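DPSA (Streptomyces coelicolor, PDB 4CY9) is a Dps-family ferritin of twelve subunits that probably binds DNA and oxidises and stores iron. Local coordinates at residues V114-V119 against R146-F151; H29-L34 against R65-D70; K39-N44 against I106-A111. One frame throughout, in Å; residues are numbered along the deposited sequence.

Contact 1: V114-V119 against R146-F151; sequences VVYTGV and RDLEQF
Tyr116 and Phe151 bring their rings together obliquely, the planes at 45° and the centroids 5.4 Å apart, so this is neither a stack nor a T-shaped pair. The phenol end does the touching: Tyr116 OH sits 3.1 Å from Phe151 CD2, a tight fit, while Tyr116 CE1 lies at the edge of the phenylalanine ring, in its plane. Phe151 gets there because its CG is anti to the backbone N (chi1 -176°), which carries the ring toward the tyrosine; the two side chains, as chains, cross at about a right angle. The hydroxyl is not left with carbon alone, since Tyr116 OH is hydrogen-bonded to Gln60 of helix 50-77. On the opposite helix the backbone also approaches the phenol, with Leu148 O 3.5 Å from Tyr116 CD2 and tilted from the ring. Leu148 then divides its two methyls between neighbours: CD2 packs on Tyr116 CE2 at 3.9 Å, and CD1 meets Val119 CG1, also at 3.9 Å. No hydrogen bond joins the two segments. They run antiparallel, at 162° with axes 10.0 Å apart, as the third and fourth helices of the ferritin-like bundle, a hairpin pair, do. The other pair of helices closes over this layer: Leu34 and Leu38 of helix 14-44 lie on Tyr116, and Gln60 and Met67 of helix 50-77 on Leu148, while Glu149 reaches Arg74 of the second subunit.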
ATOM      1  N   VAL A 114     -37.536   7.017  -3.716  1.00 12.45           N
ATOM      2  CA  VAL A 114     -38.626   6.927  -2.720  1.00 12.12           C
ATOM      3  C   VAL A 114     -38.167   6.153  -1.490  1.00 12.44           C
ATOM      4  O   VAL A 114     -38.519   6.547  -0.340  1.00 10.99           O
ATOM      5  CB  VAL A 114     -39.820   6.199  -3.408  1.00 14.85           C
ATOM      6  CG1 VAL A 114     -40.932   5.880  -2.381  1.00 16.97           C
ATOM      7  CG2 VAL A 114     -40.334   7.083  -4.582  1.00 16.97           C
ATOM      8  N   VAL A 115     -37.355   5.089  -1.672  1.00 11.01           N
ATOM      9  CA  VAL A 115     -36.838   4.337  -0.524  1.00 10.04           C
ATOM     10  C   VAL A 115     -36.031   5.366   0.360  1.00  9.64           C
ATOM     11  O   VAL A 115     -36.189   5.352   1.596  1.00 10.35           O
ATOM     12  CB  VAL A 115     -35.884   3.209  -0.985  1.00 11.72           C
ATOM     13  CG1 VAL A 115     -35.193   2.595   0.235  1.00 12.79           C
ATOM     14  CG2 VAL A 115     -36.793   2.104  -1.636  1.00 14.15           C
ATOM     15  N   TYR A 116     -35.116   6.122  -0.293  1.00  9.86           N
ATOM     16  CA  TYR A 116     -34.243   6.979   0.500  1.00  9.64           C
ATOM     17  C   TYR A 116     -35.069   8.092   1.193  1.00 10.17           C
ATOM     18  O   TYR A 116     -34.733   8.508   2.279  1.00  9.05           O
ATOM     19  CB  TYR A 116     -33.197   7.692  -0.386  1.00  9.62           C
ATOM     20  CG  TYR A 116     -31.932   6.873  -0.369  1.00  9.29           C
ATOM     21  CD1 TYR A 116     -31.823   5.796  -1.264  1.00 10.68           C
ATOM     22  CD2 TYR A 116     -30.880   7.121   0.514  1.00 10.65           C
ATOM     23  CE1 TYR A 116     -30.626   4.986  -1.218  1.00 12.32           C
ATOM     24  CE2 TYR A 116     -29.697   6.352   0.561  1.00  9.68           C
ATOM     25  CZ  TYR A 116     -29.597   5.303  -0.315  1.00 11.38           C
ATOM     26  OH  TYR A 116     -28.498   4.462  -0.262  1.00 11.17           O
ATOM     27  N   THR A 117     -36.157   8.565   0.573  1.00  9.66           N
ATOM     28  CA  THR A 117     -36.962   9.587   1.335  1.00 11.44           C
ATOM     29  C   THR A 117     -37.510   9.010   2.631  1.00 11.62           C
ATOM     30  O   THR A 117     -37.448   9.687   3.627  1.00 11.55           O
ATOM     31  CB  THR A 117     -38.077  10.105   0.418  1.00 13.04           C
ATOM     32  OG1 THR A 117     -39.102  10.857   1.192  1.00 20.52           O
ATOM     33  CG2 THR A 117     -37.588  10.761  -0.624  1.00  8.13           C
ATOM     34  N   GLY A 118     -37.942   7.715   2.624  1.00 10.21           N
ATOM     35  CA  GLY A 118     -38.402   7.090   3.849  1.00 11.26           C
ATOM     36  C   GLY A 118     -37.280   6.944   4.867  1.00 11.14           C
ATOM     37  O   GLY A 118     -37.486   7.154   6.078  1.00 11.42           O
ATOM     38  N   VAL A 119     -36.103   6.540   4.377  1.00  9.74           N
ATOM     39  CA  VAL A 119     -35.004   6.296   5.298  1.00  8.70           C
ATOM     40  C   VAL A 119     -34.553   7.646   5.911  1.00  9.00           C
ATOM     41  O   VAL A 119     -34.298   7.765   7.140  1.00  9.68           O
ATOM     42  CB  VAL A 119     -33.790   5.647   4.522  1.00  9.53           C
ATOM     43  CG1 VAL A 119     -32.633   5.540   5.549  1.00 10.67           C
ATOM     44  CG2 VAL A 119     -34.145   4.147   4.187  1.00 11.16           C
ATOM     45  N   ARG A 146     -26.654  12.753   6.930  1.00 10.35           N
ATOM     46  CA  ARG A 146     -26.122  13.595   5.797  1.00  9.67           C
ATOM     47  C   ARG A 146     -25.565  12.707   4.696  1.00 10.00           C
ATOM     48  O   ARG A 146     -25.839  12.932   3.506  1.00  9.82           O
ATOM     49  CB  ARG A 146     -25.002  14.525   6.307  1.00 10.38           C
ATOM     50  CG  ARG A 146     -24.550  15.466   5.113  1.00 10.83           C
ATOM     51  CD  ARG A 146     -23.627  16.658   5.635  1.00 10.47           C
ATOM     52  NE  ARG A 146     -22.333  16.085   6.110  1.00 11.77           N
ATOM     53  CZ  ARG A 146     -22.002  15.953   7.400  1.00 13.53           C
ATOM     54  NH1 ARG A 146     -22.819  16.327   8.416  1.00 13.26           N
ATOM     55  NH2 ARG A 146     -20.800  15.368   7.739  1.00 14.48           N
ATOM     56  N   ASP A 147     -24.844  11.653   5.079  1.00  9.19           N
ATOM     57  CA  ASP A 147     -24.325  10.742   4.039  1.00 10.08           C
ATOM     58  C   ASP A 147     -25.468  10.091   3.231  1.00  9.89           C
ATOM     59  O   ASP A 147     -25.345   9.966   1.987  1.00 11.07           O
ATOM     60  CB  ASP A 147     -23.462   9.621   4.692  1.00 11.14           C
ATOM     61  CG  ASP A 147     -22.045  10.155   5.105  1.00 18.07           C
ATOM     62  OD1 ASP A 147     -21.631  11.250   4.707  1.00 17.62           O
ATOM     63  OD2 ASP A 147     -21.374   9.412   5.825  1.00 16.47           O
ATOM     64  N   LEU A 148     -26.547   9.704   3.910  1.00  8.71           N
ATOM     65  CA  LEU A 148     -27.676   9.078   3.180  1.00  9.99           C
ATOM     66  C   LEU A 148     -28.298  10.127   2.265  1.00 10.95           C
ATOM     67  O   LEU A 148     -28.643   9.781   1.086  1.00 10.47           O
ATOM     68  CB  LEU A 148     -28.783   8.608   4.173  1.00  8.72           C
ATOM     69  CG  LEU A 148     -28.220   7.397   5.028  1.00  8.86           C
ATOM     70  CD1 LEU A 148     -29.111   7.153   6.303  1.00 10.67           C
ATOM     71  CD2 LEU A 148     -28.224   6.077   4.177  1.00  9.74           C
ATOM     72  N   GLU A 149     -28.477  11.381   2.745  1.00 10.45           N
ATOM     73  CA  GLU A 149     -29.050  12.405   1.852  1.00  9.03           C
ATOM     74  C   GLU A 149     -28.131  12.674   0.665  1.00 10.55           C
ATOM     75  O   GLU A 149     -28.630  12.977  -0.444  1.00 11.27           O
ATOM     76  CB  GLU A 149     -29.194  13.723   2.638  1.00  9.71           C
ATOM     77  CG  GLU A 149     -30.328  13.604   3.634  1.00 12.45           C
ATOM     78  CD  GLU A 149     -30.402  14.853   4.533  1.00 19.76           C
ATOM     79  OE1 GLU A 149     -29.395  15.611   4.685  1.00 16.39           O
ATOM     80  OE2 GLU A 149     -31.473  14.984   5.237  1.00 20.29           O
ATOM     81  N   GLN A 150     -26.794  12.584   0.840  1.00  9.57           N
ATOM     82  CA  GLN A 150     -25.930  12.867  -0.295  1.00 10.87           C
ATOM     83  C   GLN A 150     -26.009  11.723  -1.319  1.00 12.75           C
ATOM     84  O   GLN A 150     -25.917  11.946  -2.543  1.00 12.42           O
ATOM     85  CB  GLN A 150     -24.426  13.078   0.112  1.00 10.38           C
ATOM     86  CG  GLN A 150     -24.318  14.425   1.000  1.00  9.42           C
ATOM     87  CD  GLN A 150     -24.740  15.672   0.196  1.00 11.33           C
ATOM     88  OE1 GLN A 150     -24.324  15.875  -1.070  1.00 12.82           O
ATOM     89  NE2 GLN A 150     -25.587  16.403   0.760  1.00  9.21           N
ATOM     90  N   PHE A 151     -26.180  10.499  -0.803  1.00 10.53           N
ATOM     91  CA  PHE A 151     -26.298   9.426  -1.841  1.00 11.58           C
ATOM     92  C   PHE A 151     -27.690   9.537  -2.506  1.00 11.55           C
ATOM     93  O   PHE A 151     -27.796   9.317  -3.756  1.00 11.75           O
ATOM     94  CB  PHE A 151     -26.265   8.012  -1.224  1.00 13.82           C
ATOM     95  CG  PHE A 151     -26.291   6.960  -2.351  1.00 15.94           C
ATOM     96  CD1 PHE A 151     -25.199   6.745  -3.193  1.00 15.48           C
ATOM     97  CD2 PHE A 151     -27.462   6.291  -2.604  1.00 18.31           C
ATOM     98  CE1 PHE A 151     -25.241   5.899  -4.163  1.00 15.29           C
ATOM     99  CE2 PHE A 151     -27.449   5.229  -3.555  1.00 15.15           C
ATOM    100  CZ  PHE A 151     -26.306   5.087  -4.367  1.00 17.23           C
TER

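Contact 2: H29-L34 against R65-D70; sequences HALNDL and RDMADD
Leu31 meets Met67 and Ala68 where helices 14-44 and 50-77, the first two of the four-helix bundle, run side by side. Ala68 is the point of closest backbone approach, its CA 5.6 Å from Leu31 CA, and Leu31 CB is 4.0 Å from Ala68 CB. Leu31 spreads its methyls over the opposite helix. CD1 rests on the main chain, 3.9 Å from Ala68 CA and equally near Met67 C, whereas CD2 turns to the thioether, 4.0 Å from Met67 SD. The leucine and methionine cross at about a right angle; beyond CG the methionine is extended (chi2 -179°) and carries its sulfur on toward Leu148 of helix 135-158. With only a methyl at Ala68, the segment axes can close to 8.8 Å at an antiparallel angle of 156°. This is the first helical hairpin of the ferritin-like fold, and its outer face meets another chain: Asn32 packs on Trp43 of the third subunit. An alanine in place of Leu31 would probably leave the Met67 thioether and the main chain at Ala68 without their packing partner, opening a gap between the helices. Beside the leucine, the amide oxygen Asn32 OD1 comes within 3.4 Å of Ala68 CB, but its polar partner is elsewhere: it accepts a hydrogen bond from His35 NE2, one turn on in the same helix.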
ATOM      1  N   HIS A  29     -33.189  -1.841  11.558  1.00  7.91           N
ATOM      2  CA  HIS A  29     -33.900  -2.562  10.482  1.00  8.61           C
ATOM      3  C   HIS A  29     -33.924  -1.799   9.182  1.00  9.05           C
ATOM      4  O   HIS A  29     -33.808  -2.368   8.139  1.00  9.57           O
ATOM      5  CB  HIS A  29     -35.410  -2.743  10.962  1.00  8.83           C
ATOM      6  CG  HIS A  29     -35.528  -3.704  12.115  1.00 10.59           C
ATOM      7  ND1 HIS A  29     -34.758  -4.835  12.246  1.00 11.00           N
ATOM      8  CD2 HIS A  29     -36.410  -3.681  13.197  1.00 11.66           C
ATOM      9  CE1 HIS A  29     -35.152  -5.481  13.404  1.00 12.83           C
ATOM     10  NE2 HIS A  29     -36.124  -4.772  13.969  1.00 12.24           N
ATOM     11  N   ALA A  30     -34.122  -0.469   9.280  1.00  7.66           N
ATOM     12  CA  ALA A  30     -34.101   0.320   8.022  1.00  9.31           C
ATOM     13  C   ALA A  30     -32.759   0.265   7.287  1.00  8.99           C
ATOM     14  O   ALA A  30     -32.777   0.202   6.039  1.00  9.26           O
ATOM     15  CB  ALA A  30     -34.585   1.782   8.203  1.00  8.80           C
ATOM     16  N   LEU A  31     -31.666   0.349   8.032  1.00  9.66           N
ATOM     17  CA  LEU A  31     -30.354   0.347   7.358  1.00  8.57           C
ATOM     18  C   LEU A  31     -30.092  -1.069   6.811  1.00  8.58           C
ATOM     19  O   LEU A  31     -29.545  -1.171   5.699  1.00  8.28           O
ATOM     20  CB  LEU A  31     -29.257   0.715   8.390  1.00  8.86           C
ATOM     21  CG  LEU A  31     -29.364   2.239   8.736  1.00  8.46           C
ATOM     22  CD1 LEU A  31     -28.397   2.396   9.987  1.00  8.72           C
ATOM     23  CD2 LEU A  31     -28.814   3.142   7.577  1.00  8.97           C
ATOM     24  N   ASN A  32     -30.514  -2.141   7.526  1.00  8.38           N
ATOM     25  CA  ASN A  32     -30.253  -3.479   6.969  1.00  8.52           C
ATOM     26  C   ASN A  32     -31.114  -3.711   5.775  1.00  9.91           C
ATOM     27  O   ASN A  32     -30.637  -4.242   4.754  1.00  9.69           O
ATOM     28  CB  ASN A  32     -30.583  -4.504   8.044  1.00  9.48           C
ATOM     29  CG  ASN A  32     -29.441  -4.626   9.090  1.00 12.40           C
ATOM     30  OD1 ASN A  32     -28.282  -4.264   8.841  1.00 13.65           O
ATOM     31  ND2 ASN A  32     -29.796  -5.205  10.305  1.00 11.51           N
ATOM     32  N   ASP A  33     -32.389  -3.267   5.835  1.00  8.74           N
ATOM     33  CA  ASP A  33     -33.228  -3.457   4.624  1.00  9.83           C
ATOM     34  C   ASP A  33     -32.643  -2.596   3.465  1.00  9.65           C
ATOM     35  O   ASP A  33     -32.583  -3.068   2.316  1.00  9.51           O
ATOM     36  CB  ASP A  33     -34.633  -2.945   4.999  1.00 10.11           C
ATOM     37  CG  ASP A  33     -35.745  -3.388   4.005  1.00 14.85           C
ATOM     38  OD1 ASP A  33     -35.475  -3.703   2.810  1.00 14.94           O
ATOM     39  OD2 ASP A  33     -36.888  -3.464   4.536  1.00 16.93           O
ATOM     40  N   LEU A  34     -32.075  -1.414   3.762  1.00  8.64           N
ATOM     41  CA  LEU A  34     -31.556  -0.610   2.683  1.00  8.64           C
ATOM     42  C   LEU A  34     -30.305  -1.281   2.040  1.00  8.24           C
ATOM     43  O   LEU A  34     -30.246  -1.305   0.804  1.00  8.95           O
ATOM     44  CB  LEU A  34     -31.059   0.764   3.278  1.00  7.99           C
ATOM     45  CG  LEU A  34     -30.419   1.685   2.206  1.00  8.20           C
ATOM     46  CD1 LEU A  34     -31.414   2.047   1.054  1.00  9.17           C
ATOM     47  CD2 LEU A  34     -30.140   3.073   2.941  1.00  9.31           C
ATOM     48  N   ARG A  65     -23.716  -0.587   5.104  1.00  9.22           N
ATOM     49  CA  ARG A  65     -23.390  -1.698   6.048  1.00  9.64           C
ATOM     50  C   ARG A  65     -22.563  -1.151   7.247  1.00  9.93           C
ATOM     51  O   ARG A  65     -22.789  -1.635   8.394  1.00 10.98           O
ATOM     52  CB  ARG A  65     -22.526  -2.814   5.319  1.00  8.83           C
ATOM     53  CG  ARG A  65     -23.475  -3.600   4.360  1.00  8.70           C
ATOM     54  CD  ARG A  65     -22.542  -4.407   3.358  1.00 10.54           C
ATOM     55  NE  ARG A  65     -23.420  -5.332   2.573  1.00 11.32           N
ATOM     56  CZ  ARG A  65     -22.910  -6.134   1.589  1.00 12.60           C
ATOM     57  NH1 ARG A  65     -21.592  -5.990   1.228  1.00 12.36           N
ATOM     58  NH2 ARG A  65     -23.730  -6.980   1.037  1.00 12.27           N
ATOM     59  N   ASP A  66     -21.657  -0.211   7.018  1.00  9.20           N
ATOM     60  CA  ASP A  66     -20.883   0.383   8.100  1.00 11.71           C
ATOM     61  C   ASP A  66     -21.844   1.143   9.074  1.00 11.70           C
ATOM     62  O   ASP A  66     -21.685   1.087  10.309  1.00 11.20           O
ATOM     63  CB  ASP A  66     -19.818   1.379   7.584  1.00 13.72           C
ATOM     64  CG  ASP A  66     -18.564   0.694   6.959  1.00 22.52           C
ATOM     65  OD1 ASP A  66     -18.398  -0.479   7.170  1.00 20.50           O
ATOM     66  OD2 ASP A  66     -17.781   1.448   6.295  1.00 25.89           O
ATOM     67  N   MET A  67     -22.782   1.916   8.503  1.00 10.77           N
ATOM     68  CA  MET A  67     -23.793   2.647   9.351  1.00 10.12           C
ATOM     69  C   MET A  67     -24.568   1.619  10.217  1.00  9.41           C
ATOM     70  O   MET A  67     -24.711   1.881  11.433  1.00  9.10           O
ATOM     71  CB  MET A  67     -24.857   3.362   8.430  1.00 10.19           C
ATOM     72  CG  MET A  67     -24.140   4.560   7.699  1.00 11.38           C
ATOM     73  SD  MET A  67     -25.560   5.251   6.743  1.00 13.42           S
ATOM     74  CE  MET A  67     -24.545   6.214   5.613  1.00 15.32           C
ATOM     75  N   ALA A  68     -24.974   0.497   9.646  1.00  8.44           N
ATOM     76  CA  ALA A  68     -25.777  -0.488  10.421  1.00  9.06           C
ATOM     77  C   ALA A  68     -24.906  -1.018  11.571  1.00 10.49           C
ATOM     78  O   ALA A  68     -25.379  -1.178  12.703  1.00 10.39           O
ATOM     79  CB  ALA A  68     -26.207  -1.671   9.477  1.00  7.54           C
ATOM     80  N   ASP A  69     -23.617  -1.352  11.293  1.00 10.01           N
ATOM     81  CA  ASP A  69     -22.666  -1.828  12.331  0.50 10.59           C
ATOM     82  C   ASP A  69     -22.599  -0.822  13.441  1.00  9.66           C
ATOM     83  O   ASP A  69     -22.618  -1.212  14.652  1.00  9.86           O
ATOM     84  CB  ASP A  69     -21.191  -1.921  11.772  0.50 11.67           C
ATOM     85  CG  ASP A  69     -20.985  -3.152  10.932  0.50 15.58           C
ATOM     86  OD1 ASP A  69     -21.755  -4.079  11.234  0.50 15.57           O
ATOM     87  OD2 ASP A  69     -20.070  -3.245  10.023  0.50 16.37           O
ATOM     88  N   ASP A  70     -22.487   0.466  13.078  1.00  9.06           N
ATOM     89  CA  ASP A  70     -22.232   1.429  14.162  1.00  9.26           C
ATOM     90  C   ASP A  70     -23.549   1.664  14.987  1.00  8.86           C
ATOM     91  O   ASP A  70     -23.488   1.845  16.222  1.00  9.97           O
ATOM     92  CB  ASP A  70     -21.834   2.816  13.582  1.00 10.28           C
ATOM     93  CG  ASP A  70     -20.395   2.804  13.026  1.00 13.98           C
ATOM     94  OD1 ASP A  70     -19.591   1.917  13.468  1.00 13.08           O
ATOM     95  OD2 ASP A  70     -20.056   3.626  12.196  1.00 14.46           O
TER

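Contact 3: K39-N44 against I106-A111; sequences KHVHWN and IAHLGA
Val41 and His108 make the dense part of this contact, sliding past each other in opposite directions. Val41 CG1 is 3.7 Å from His108 CB, and the other methyl, Val41 CG2, lies 3.8 Å from His108 ND1, while Val41 CA sits over one face of the imidazole. Placing CG1 anti to the backbone N (chi1 176°) is what sets that methyl against the root of the histidine side chain. The far end of the ring is held more loosely. Asn44 O stands at the ring edge, near its plane, and receives a weak, bent hydrogen bond from His108 NE2, 3.3 Å long with an N-H...O angle of 133°. The same nitrogen makes a second weak bond to Gly101 O, so it is shared between two carbonyls, whereas ND1 has its stronger partner in the hydroxyl of Tyr98. In the fold, the last turns of helix 14-44 here meet the first turns of helix 105-133, beside the short parallel sheet of strands 45-46 and 103-104; Asn44 is itself backbone-bonded to Ala103. The exposed Ala107, next to the histidine in sequence, marks the solvent side of segment 106-111. The third subunit also covers helix 14-44, with His40 on Gln83 of that subunit and Trp43 on its Ala72.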
ATOM      1  N   LYS A  39     -28.164  -3.950  -2.812  1.00  8.65           N
ATOM      2  CA  LYS A  39     -27.525  -5.044  -3.563  1.00  9.17           C
ATOM      3  C   LYS A  39     -28.540  -5.593  -4.548  1.00  9.94           C
ATOM      4  O   LYS A  39     -28.180  -5.926  -5.684  1.00 10.03           O
ATOM      5  CB  LYS A  39     -27.092  -6.173  -2.645  1.00 10.32           C
ATOM      6  CG  LYS A  39     -25.670  -5.954  -1.964  1.00 12.62           C
ATOM      7  CD  LYS A  39     -24.667  -5.988  -3.200  1.00 16.44           C
ATOM      8  CE  LYS A  39     -23.257  -6.196  -2.773  1.00 26.78           C
ATOM      9  NZ  LYS A  39     -22.424  -6.233  -4.043  1.00 19.87           N
ATOM     10  N   HIS A  40     -29.787  -5.731  -4.137  1.00  9.62           N
ATOM     11  CA  HIS A  40     -30.826  -6.173  -5.121  1.00  9.61           C
ATOM     12  C   HIS A  40     -30.880  -5.302  -6.356  1.00 10.27           C
ATOM     13  O   HIS A  40     -30.988  -5.825  -7.491  1.00  9.82           O
ATOM     14  CB  HIS A  40     -32.198  -6.180  -4.342  1.00  9.27           C
ATOM     15  CG  HIS A  40     -33.371  -6.511  -5.212  1.00 10.43           C
ATOM     16  ND1 HIS A  40     -33.816  -7.804  -5.402  1.00 11.51           N
ATOM     17  CD2 HIS A  40     -34.169  -5.684  -6.014  1.00 11.21           C
ATOM     18  CE1 HIS A  40     -34.873  -7.781  -6.253  1.00 11.46           C
ATOM     19  NE2 HIS A  40     -35.090  -6.499  -6.640  1.00 11.62           N
ATOM     20  N   VAL A  41     -30.827  -3.984  -6.162  1.00  9.48           N
ATOM     21  CA  VAL A  41     -30.833  -3.099  -7.333  1.00  9.12           C
ATOM     22  C   VAL A  41     -29.557  -3.350  -8.140  1.00 10.78           C
ATOM     23  O   VAL A  41     -29.561  -3.395  -9.390  1.00 10.37           O
ATOM     24  CB  VAL A  41     -30.957  -1.610  -6.885  1.00  9.35           C
ATOM     25  CG1 VAL A  41     -30.858  -0.723  -8.123  1.00 10.36           C
ATOM     26  CG2 VAL A  41     -32.377  -1.418  -6.238  1.00  9.89           C
ATOM     27  N   HIS A  42     -28.395  -3.381  -7.496  1.00  9.54           N
ATOM     28  CA  HIS A  42     -27.118  -3.611  -8.187  1.00 11.16           C
ATOM     29  C   HIS A  42     -27.211  -4.854  -9.088  1.00 10.83           C
ATOM     30  O   HIS A  42     -26.689  -4.854 -10.206  1.00 11.41           O
ATOM     31  CB  HIS A  42     -26.094  -3.774  -7.075  1.00 10.90           C
ATOM     32  CG  HIS A  42     -24.708  -4.155  -7.497  1.00 14.72           C
ATOM     33  ND1 HIS A  42     -23.779  -3.230  -7.873  1.00 14.73           N
ATOM     34  CD2 HIS A  42     -24.016  -5.359  -7.298  1.00 18.32           C
ATOM     35  CE1 HIS A  42     -22.565  -3.793  -8.101  1.00 17.42           C
ATOM     36  NE2 HIS A  42     -22.717  -5.157  -7.734  1.00 22.94           N
ATOM     37  N   TRP A  43     -27.821  -5.915  -8.608  1.00 10.08           N
ATOM     38  CA  TRP A  43     -27.846  -7.168  -9.409  1.00 10.45           C
ATOM     39  C   TRP A  43     -28.842  -7.128 -10.515  1.00 13.34           C
ATOM     40  O   TRP A  43     -28.649  -7.816 -11.524  1.00 13.70           O
ATOM     41  CB  TRP A  43     -28.249  -8.340  -8.489  1.00 10.34           C
ATOM     42  CG  TRP A  43     -27.262  -8.600  -7.383  1.00 10.59           C
ATOM     43  CD1 TRP A  43     -25.891  -8.459  -7.410  1.00 10.38           C
ATOM     44  CD2 TRP A  43     -27.589  -9.050  -6.041  1.00 10.69           C
ATOM     45  NE1 TRP A  43     -25.344  -8.751  -6.195  1.00 10.83           N
ATOM     46  CE2 TRP A  43     -26.334  -9.149  -5.327  1.00 10.26           C
ATOM     47  CE3 TRP A  43     -28.797  -9.391  -5.389  1.00 10.19           C
ATOM     48  CZ2 TRP A  43     -26.239  -9.562  -3.974  1.00 10.89           C
ATOM     49  CZ3 TRP A  43     -28.693  -9.870  -4.037  1.00 10.04           C
ATOM     50  CH2 TRP A  43     -27.470  -9.969  -3.327  1.00 10.26           C
ATOM     51  N   ASN A  44     -29.889  -6.311 -10.388  1.00 10.48           N
ATOM     52  CA  ASN A  44     -31.047  -6.431 -11.275  1.00 11.61           C
ATOM     53  C   ASN A  44     -31.309  -5.184 -12.121  1.00 12.93           C
ATOM     54  O   ASN A  44     -32.335  -5.105 -12.786  1.00 14.12           O
ATOM     55  CB  ASN A  44     -32.307  -6.710 -10.424  1.00 12.50           C
ATOM     56  CG  ASN A  44     -32.209  -8.104  -9.742  1.00 14.74           C
ATOM     57  OD1 ASN A  44     -32.239  -8.250  -8.474  1.00 15.69           O
ATOM     58  ND2 ASN A  44     -31.976  -9.122 -10.582  1.00 12.39           N
ATOM     59  N   ILE A 106     -32.656   3.565 -14.842  1.00 27.56           N
ATOM     60  CA  ILE A 106     -33.411   4.678 -14.502  1.00 31.58           C
ATOM     61  C   ILE A 106     -34.762   4.537 -13.817  1.00 29.57           C
ATOM     62  O   ILE A 106     -35.003   5.322 -12.885  1.00 25.99           O
ATOM     63  CB  ILE A 106     -33.319   5.868 -15.577  1.00 44.33           C
ATOM     64  N   ALA A 107     -35.535   3.447 -14.030  1.00 21.75           N
ATOM     65  CA  ALA A 107     -36.594   3.053 -13.312  1.00 16.43           C
ATOM     66  C   ALA A 107     -36.218   2.663 -11.810  1.00 16.91           C
ATOM     67  O   ALA A 107     -36.977   2.915 -10.803  1.00 16.26           O
ATOM     68  CB  ALA A 107     -37.305   1.864 -13.925  1.00 22.86           C
ATOM     69  N   HIS A 108     -35.145   1.901 -11.678  1.00 11.82           N
ATOM     70  CA  HIS A 108     -34.703   1.565 -10.294  1.00 10.84           C
ATOM     71  C   HIS A 108     -34.296   2.840  -9.551  1.00 10.62           C
ATOM     72  O   HIS A 108     -34.566   2.946  -8.325  1.00 12.06           O
ATOM     73  CB  HIS A 108     -33.488   0.671 -10.344  1.00 11.13           C
ATOM     74  CG  HIS A 108     -33.846  -0.768 -10.442  1.00 11.34           C
ATOM     75  ND1 HIS A 108     -34.454  -1.413  -9.393  1.00 11.26           N
ATOM     76  CD2 HIS A 108     -33.555  -1.773 -11.440  1.00 11.34           C
ATOM     77  CE1 HIS A 108     -34.671  -2.737  -9.690  1.00 11.58           C
ATOM     78  NE2 HIS A 108     -34.119  -2.970 -10.949  1.00 11.85           N
ATOM     79  N   LEU A 109     -33.654   3.784 -10.215  1.00 10.70           N
ATOM     80  CA  LEU A 109     -33.226   5.004  -9.465  1.00 11.67           C
ATOM     81  C   LEU A 109     -34.496   5.762  -9.011  1.00 12.31           C
ATOM     82  O   LEU A 109     -34.489   6.307  -7.907  1.00 10.71           O
ATOM     83  CB  LEU A 109     -32.378   5.947 -10.379  1.00 13.17           C
ATOM     84  CG  LEU A 109     -30.956   5.319 -10.615  1.00 15.02           C
ATOM     85  CD1 LEU A 109     -30.092   6.314 -11.402  1.00 15.68           C
ATOM     86  CD2 LEU A 109     -30.232   4.954  -9.297  1.00 15.47           C
ATOM     87  N   GLY A 110     -35.564   5.868  -9.840  1.00 12.14           N
ATOM     88  CA  GLY A 110     -36.840   6.427  -9.390  1.00 13.71           C
ATOM     89  C   GLY A 110     -37.357   5.792  -8.097  1.00 14.06           C
ATOM     90  O   GLY A 110     -37.821   6.487  -7.165  1.00 13.76           O
ATOM     91  N   ALA A 111     -37.375   4.421  -8.055  1.00 11.35           N
ATOM     92  CA  ALA A 111     -37.916   3.710  -6.887  1.00 12.59           C
ATOM     93  C   ALA A 111     -36.936   3.857  -5.708  1.00 11.61           C
ATOM     94  O   ALA A 111     -37.386   3.996  -4.566  1.00 12.39           O
ATOM     95  CB  ALA A 111     -38.068   2.227  -7.211  1.00 14.06           C
TER

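How the contacts relate
From the N terminus, the chain runs through 29-34 and 39-44 on helix 14-44, then turns back along helix 50-77, where contact 2 closes the first hairpin at 65-70. Contact 3 is still open at that point: it spans the long connection to helix 105-133 and closes at 106-111, so contacts 2 and 3 cross. Contact 1 opens shortly afterwards on the same helix and closes the second hairpin on helix 135-158, in series with both. The two hairpins meet in the bundle interior, where contacts 1 and 2 touch directly through their apolar side chains. Contact 3 joins the hairpins nearer one end.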